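Long-range contacts in surface presentation of antigens protein SpaO (Salmonella typhimurium, PDB 4YX1), which serves the type III secretion pathway that Salmonella needs to enter mammalian cells, and is represented here by its C-terminal SPOA2 domain: residues V5-V10 with V40-N45; V10-N15 with S31-A36. One frame throughout, in Å; residues are numbered along the deposited sequence.

Contact 1 (V5-V10 with V40-N45)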
loop_
_atom_site.group_PDB
_atom_site.type_symbol
_atom_site.label_atom_id
_atom_site.label_comp_id
_atom_site.label_asym_id
_atom_site.label_seq_id
_atom_site.Cartn_x
_atom_site.Cartn_y
_atom_site.Cartn_z
ATOM N N VAL A 5 15.931 5.131 -3.066
ATOM C CA VAL A 5 15.123 3.942 -2.854
ATOM C C VAL A 5 13.643 4.271 -3.003
ATOM O O VAL A 5 13.146 5.214 -2.383
ATOM C CB VAL A 5 15.384 3.344 -1.456
ATOM C CG1 VAL A 5 14.464 2.165 -1.184
ATOM C CG2 VAL A 5 16.836 2.930 -1.317
ATOM N N LYS A 6 12.938 3.493 -3.815
ATOM C CA LYS A 6 11.487 3.614 -3.909
ATOM C C LYS A 6 10.857 2.857 -2.750
ATOM O O LYS A 6 10.859 1.623 -2.733
ATOM C CB LYS A 6 10.969 3.072 -5.239
ATOM C CG LYS A 6 11.386 3.884 -6.447
ATOM C CD LYS A 6 10.778 3.315 -7.726
ATOM C CE LYS A 6 11.319 4.035 -8.943
ATOM N NZ LYS A 6 11.189 5.504 -8.769
ATOM N N LEU A 7 10.340 3.599 -1.776
ATOM C CA LEU A 7 9.736 3.002 -0.592
ATOM C C LEU A 7 8.227 2.975 -0.757
ATOM O O LEU A 7 7.626 3.980 -1.137
ATOM C CB LEU A 7 10.125 3.797 0.652
ATOM C CG LEU A 7 9.546 3.373 1.999
ATOM C CD1 LEU A 7 10.134 2.036 2.448
ATOM C CD2 LEU A 7 9.798 4.467 3.026
ATOM N N GLU A 8 7.618 1.822 -0.497
ATOM C CA GLU A 8 6.168 1.708 -0.544
ATOM C C GLU A 8 5.625 1.063 0.713
ATOM O O GLU A 8 6.233 0.126 1.267
ATOM C CB GLU A 8 5.716 0.876 -1.739
ATOM C CG GLU A 8 6.035 1.452 -3.100
ATOM C CD GLU A 8 5.363 0.649 -4.198
ATOM O OE1 GLU A 8 5.044 -0.527 -3.937
ATOM O OE2 GLU A 8 5.136 1.181 -5.305
ATOM N N PHE A 9 4.475 1.561 1.154
ATOM C CA PHE A 9 3.684 0.908 2.186
ATOM C C PHE A 9 2.492 0.319 1.468
ATOM O O PHE A 9 1.653 1.063 0.956
ATOM C CB PHE A 9 3.257 1.888 3.284
ATOM C CG PHE A 9 4.397 2.430 4.071
ATOM C CD1 PHE A 9 5.112 3.528 3.616
ATOM C CD2 PHE A 9 4.793 1.816 5.242
ATOM C CE1 PHE A 9 6.181 4.021 4.330
ATOM C CE2 PHE A 9 5.865 2.305 5.968
ATOM C CZ PHE A 9 6.562 3.407 5.511
ATOM N N VAL A 10 2.439 -1.006 1.394
ATOM C CA VAL A 10 1.457 -1.678 0.556
ATOM C C VAL A 10 0.400 -2.346 1.419
ATOM O O VAL A 10 0.704 -3.162 2.284
ATOM C CB VAL A 10 2.145 -2.713 -0.372
ATOM C CG1 VAL A 10 1.132 -3.494 -1.176
ATOM C CG2 VAL A 10 3.134 -2.009 -1.297
ATOM N N VAL A 40 0.371 -4.931 6.417
ATOM C CA VAL A 40 0.905 -3.843 5.613
ATOM C C VAL A 40 2.353 -4.160 5.323
ATOM O O VAL A 40 3.123 -4.438 6.229
ATOM C CB VAL A 40 0.792 -2.491 6.313
ATOM C CG1 VAL A 40 1.417 -1.394 5.442
ATOM C CG2 VAL A 40 -0.673 -2.194 6.604
ATOM N N GLU A 41 2.716 -4.181 4.058
ATOM C CA GLU A 41 4.053 -4.574 3.677
ATOM C C GLU A 41 4.889 -3.364 3.322
ATOM O O GLU A 41 4.428 -2.458 2.625
ATOM C CB GLU A 41 3.981 -5.548 2.519
ATOM C CG GLU A 41 3.367 -6.870 2.936
ATOM C CD GLU A 41 3.286 -7.849 1.800
ATOM O OE1 GLU A 41 2.587 -7.544 0.818
ATOM O OE2 GLU A 41 3.920 -8.921 1.881
ATOM N N ILE A 42 6.113 -3.338 3.818
ATOM C CA ILE A 42 7.047 -2.270 3.524
ATOM C C ILE A 42 8.006 -2.767 2.461
ATOM O O ILE A 42 8.737 -3.726 2.697
ATOM C CB ILE A 42 7.795 -1.837 4.790
ATOM C CG1 ILE A 42 6.777 -1.459 5.870
ATOM C CG2 ILE A 42 8.755 -0.680 4.507
ATOM C CD1 ILE A 42 7.221 -1.789 7.235
HETATM N N MSE A 43 7.964 -2.126 1.294
HETATM C CA MSE A 43 8.745 -2.508 0.123
HETATM C C MSE A 43 9.811 -1.473 -0.157
HETATM O O MSE A 43 9.566 -0.277 -0.055
HETATM C CB MSE A 43 7.857 -2.627 -1.119
HETATM C CG MSE A 43 6.528 -3.300 -0.914
HETATM SE SE MSE A 43 6.692 -5.214 -0.689
HETATM C CE MSE A 43 7.341 -5.737 -2.435
ATOM N N ALA A 44 10.996 -1.936 -0.531
ATOM C CA ALA A 44 12.073 -1.053 -0.960
ATOM C C ALA A 44 12.538 -1.553 -2.315
ATOM O O ALA A 44 13.003 -2.680 -2.425
ATOM C CB ALA A 44 13.214 -1.045 0.051
ATOM N N ASN A 45 12.386 -0.727 -3.346
ATOM C CA ASN A 45 12.694 -1.114 -4.721
ATOM C C ASN A 45 12.061 -2.448 -5.080
ATOM O O ASN A 45 12.682 -3.304 -5.715
ATOM C CB ASN A 45 14.208 -1.162 -4.957
ATOM C CG ASN A 45 14.831 0.212 -4.965
ATOM O OD1 ASN A 45 14.135 1.222 -4.946
ATOM N ND2 ASN A 45 16.153 0.262 -4.988
HETATM O O HOH W 1 0.228 -6.161 1.483
#
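Strands 5-10 and 40-44 run antiparallel, their axes 4.6 Å apart at closest approach, with Glu-8 facing Met-43 and Val-10 facing Glu-41 as hydrogen-bonded pairs. The Glu-8 pair is tied both ways, by Met-43 N to Glu-8 O (2.8 Å) and Glu-8 N to Met-43 O (2.9 Å). At the far end Asn-45 has left the strand. Its side chain crosses Lys-6 at about a right angle, and Asn-45 OD1 accepts from Lys-6 N at 2.8 Å, the donor nitrogen lying 23° off the side-chain carbonyl plane. Asn-45 N in turn donates to Lys-6 O, so the side-chain amide and the backbone together hold Lys-6 just past the last bridge of the ladder.

Leu-7, Phe-9, Ile-42 and Ala-44 share one face. Ile-42 CG2 lies beside Leu-7 CD1 (3.7 Å). Ile-42 CG1, anti to its own carbonyl carbon (chi1 -55°), comes obliquely to the Phe-9 ring, 3.9 Å from CE2 of Phe-9. Val-63 and Ile-65 of strand 61-65 pack on this side. On the other face Val-10 CG2 meets CG of Met-43, a selenomethionine, at 3.7 Å. Glu-41 forms a salt bridge with Arg-13, and a water lies within hydrogen-bonding reach of both Glu-41 OE1 and Val-10 O.

Strand 5-10 also pairs with the second subunit. The sheet thus continues across the interface, as in the intertwined beta dimers of FliN-type SPOA domains.

Contact 2 (V10-N15 with S31-A36); sequences VLYRKN and SLPTNA
This is a hydrophobic packing contact without cross-segment hydrogen bonds, set where the SPOA fold turns from strand 4-10 into strand 12-16. The chain turns a corner at Leu-11. Segment 31-36 runs from the end of strand 29-31 into the loop that follows, and it returns past this corner on its way to strand 40-44. Leu-11, Tyr-12, Leu-32, Pro-33 and Ala-36 make the contact.

Leu-11 and Leu-32 meet through their methyl ends, the two side chains slanting across each other. Leu-11 CD2 lies 3.4 Å from Leu-32 CD1, which is tighter than usual for two carbons. With its CG anti to the backbone N (chi1 -178°), Leu-11 reaches toward the loop although its CB does not head there. The other methyl, Leu-11 CD1, passes 4.1 Å from Ala-36 O.

A type II beta turn from Pro-33 to Ala-36 shapes the loop, closed by Ala-36 N to Pro-33 O at 3.1 Å. Both ends of the turn, Pro-33 and Ala-36, touch Tyr-12. Ala-36 CB comes obliquely to the tyrosine ring and sits 3.7 Å from Leu-11 O. Leu-32 CD2 also approaches that ring obliquely.

The second subunit adds to both parts of the contact. Leu-54 of that subunit packs on Leu-11, and residues of both segments, Tyr-12 and Ser-31 among them, join an antiparallel ladder with it. The corner therefore lies at the dimer interface.

Pro-33 covers one face of the Tyr-12 ring in a CH-pi contact. Pro-33 CD stands 3.6 Å from the centroid of the Tyr-12 ring and 7° off the ring normal, while Pro-33 CG leans toward the hydroxyl end, 3.4 Å from Tyr-12 CZ.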
loop_
_atom_site.group_PDB
_atom_site.type_symbol
_atom_site.label_atom_id
_atom_site.label_comp_id
_atom_site.label_asym_id
_atom_site.label_seq_id
_atom_site.Cartn_x
_atom_site.Cartn_y
_atom_site.Cartn_z
ATOM N N VAL A 10 2.439 -1.006 1.394
ATOM C CA VAL A 10 1.457 -1.678 0.556
ATOM C C VAL A 10 0.400 -2.346 1.419
ATOM O O VAL A 10 0.704 -3.162 2.284
ATOM C CB VAL A 10 2.145 -2.713 -0.372
ATOM C CG1 VAL A 10 1.132 -3.494 -1.176
ATOM C CG2 VAL A 10 3.134 -2.009 -1.297
ATOM N N LEU A 11 -0.847 -1.959 1.212
ATOM C CA LEU A 11 -1.937 -2.482 2.016
ATOM C C LEU A 11 -2.313 -3.887 1.555
ATOM O O LEU A 11 -2.705 -4.730 2.360
ATOM C CB LEU A 11 -3.147 -1.543 1.944
ATOM C CG LEU A 11 -4.373 -1.918 2.764
ATOM C CD1 LEU A 11 -3.963 -2.150 4.201
ATOM C CD2 LEU A 11 -5.345 -0.786 2.697
ATOM N N TYR A 12 -2.189 -4.134 0.258
ATOM C CA TYR A 12 -2.560 -5.417 -0.289
ATOM C C TYR A 12 -1.888 -5.584 -1.633
ATOM O O TYR A 12 -1.837 -4.650 -2.424
ATOM C CB TYR A 12 -4.091 -5.533 -0.393
ATOM C CG TYR A 12 -4.549 -6.883 -0.889
ATOM C CD1 TYR A 12 -4.263 -8.045 -0.181
ATOM C CD2 TYR A 12 -5.243 -6.998 -2.083
ATOM C CE1 TYR A 12 -4.672 -9.285 -0.648
ATOM C CE2 TYR A 12 -5.664 -8.224 -2.551
ATOM C CZ TYR A 12 -5.367 -9.366 -1.837
ATOM O OH TYR A 12 -5.784 -10.587 -2.312
ATOM N N ARG A 13 -1.332 -6.757 -1.893
ATOM C CA ARG A 13 -0.845 -7.043 -3.219
ATOM C C ARG A 13 -1.179 -8.460 -3.611
ATOM O O ARG A 13 -1.362 -9.333 -2.763
ATOM C CB ARG A 13 0.642 -6.798 -3.316
ATOM C CG ARG A 13 1.427 -7.525 -2.287
ATOM C CD ARG A 13 2.918 -7.477 -2.619
ATOM N NE ARG A 13 3.679 -8.094 -1.544
ATOM C CZ ARG A 13 4.812 -8.765 -1.701
ATOM N NH1 ARG A 13 5.360 -8.901 -2.904
ATOM N NH2 ARG A 13 5.392 -9.298 -0.643
ATOM N N LYS A 14 -1.264 -8.683 -4.911
ATOM C CA LYS A 14 -1.715 -9.961 -5.414
ATOM C C LYS A 14 -1.355 -10.079 -6.877
ATOM O O LYS A 14 -1.397 -9.091 -7.609
ATOM C CB LYS A 14 -3.228 -10.097 -5.228
ATOM C CG LYS A 14 -3.797 -11.463 -5.560
ATOM C CD LYS A 14 -3.597 -12.442 -4.415
ATOM C CE LYS A 14 -4.206 -13.792 -4.743
ATOM N NZ LYS A 14 -3.581 -14.878 -3.943
ATOM N N ASN A 15 -1.003 -11.285 -7.302
ATOM C CA ASN A 15 -0.905 -11.588 -8.721
ATOM C C ASN A 15 -2.290 -11.856 -9.255
ATOM O O ASN A 15 -2.974 -12.759 -8.777
ATOM C CB ASN A 15 -0.003 -12.797 -8.958
ATOM C CG ASN A 15 1.408 -12.560 -8.491
ATOM O OD1 ASN A 15 2.067 -11.635 -8.936
ATOM N ND2 ASN A 15 1.880 -13.396 -7.589
ATOM N N SER A 31 -13.519 -4.079 -2.230
ATOM C CA SER A 31 -13.339 -4.673 -0.917
ATOM C C SER A 31 -11.977 -5.336 -0.832
ATOM O O SER A 31 -11.589 -6.068 -1.732
ATOM C CB SER A 31 -14.432 -5.697 -0.636
ATOM O OG SER A 31 -15.712 -5.101 -0.702
ATOM N N LEU A 32 -11.246 -5.072 0.241
ATOM C CA LEU A 32 -9.981 -5.754 0.470
ATOM C C LEU A 32 -10.236 -6.997 1.303
ATOM O O LEU A 32 -11.266 -7.084 1.980
ATOM C CB LEU A 32 -8.987 -4.825 1.158
ATOM C CG LEU A 32 -8.630 -3.594 0.328
ATOM C CD1 LEU A 32 -7.684 -2.720 1.090
ATOM C CD2 LEU A 32 -8.013 -4.003 -1.006
ATOM N N PRO A 33 -9.320 -7.975 1.243
ATOM C CA PRO A 33 -9.542 -9.156 2.078
ATOM C C PRO A 33 -9.575 -8.812 3.554
ATOM O O PRO A 33 -8.961 -7.829 3.978
ATOM C CB PRO A 33 -8.343 -10.045 1.754
ATOM C CG PRO A 33 -7.949 -9.639 0.374
ATOM C CD PRO A 33 -8.200 -8.163 0.303
ATOM N N THR A 34 -10.308 -9.616 4.316
ATOM C CA THR A 34 -10.321 -9.508 5.763
ATOM C C THR A 34 -8.890 -9.437 6.292
ATOM O O THR A 34 -8.033 -10.219 5.886
ATOM C CB THR A 34 -11.042 -10.710 6.407
ATOM O OG1 THR A 34 -12.317 -10.907 5.780
ATOM C CG2 THR A 34 -11.229 -10.487 7.901
ATOM N N ASN A 35 -8.625 -8.469 7.158
ATOM C CA ASN A 35 -7.307 -8.349 7.792
ATOM C C ASN A 35 -6.118 -8.115 6.842
ATOM O O ASN A 35 -4.972 -8.380 7.199
ATOM C CB ASN A 35 -7.018 -9.589 8.637
ATOM C CG ASN A 35 -8.043 -9.802 9.729
ATOM O OD1 ASN A 35 -8.535 -10.910 9.918
ATOM N ND2 ASN A 35 -8.373 -8.737 10.453
ATOM N N ALA A 36 -6.375 -7.598 5.647
ATOM C CA ALA A 36 -5.286 -7.038 4.852
ATOM C C ALA A 36 -4.522 -6.027 5.714
ATOM O O ALA A 36 -3.297 -5.918 5.636
ATOM C CB ALA A 36 -5.821 -6.380 3.577
#

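How the contacts relate
The centres of contacts 1 and 2 lie about 15 Å apart, and Val-10 belongs to both. Along the chain, contact 2 is nested inside the loop closed by contact 1. Strand 4-10 enters contact 1, and strand 12-16 follows it directly into contact 2. After helix 18-25 and strand 29-31, the loop 31-36 completes contact 2 before strand 40-44 completes contact 1. The Arg-13 to Glu-41 salt bridge links the two regions, with packing of Leu-11 on Val-40. Both contacts touch the second subunit, whose strands extend the beta pairing. Contact 1 lies within the sheet and contact 2 at the corner where the chain leaves it.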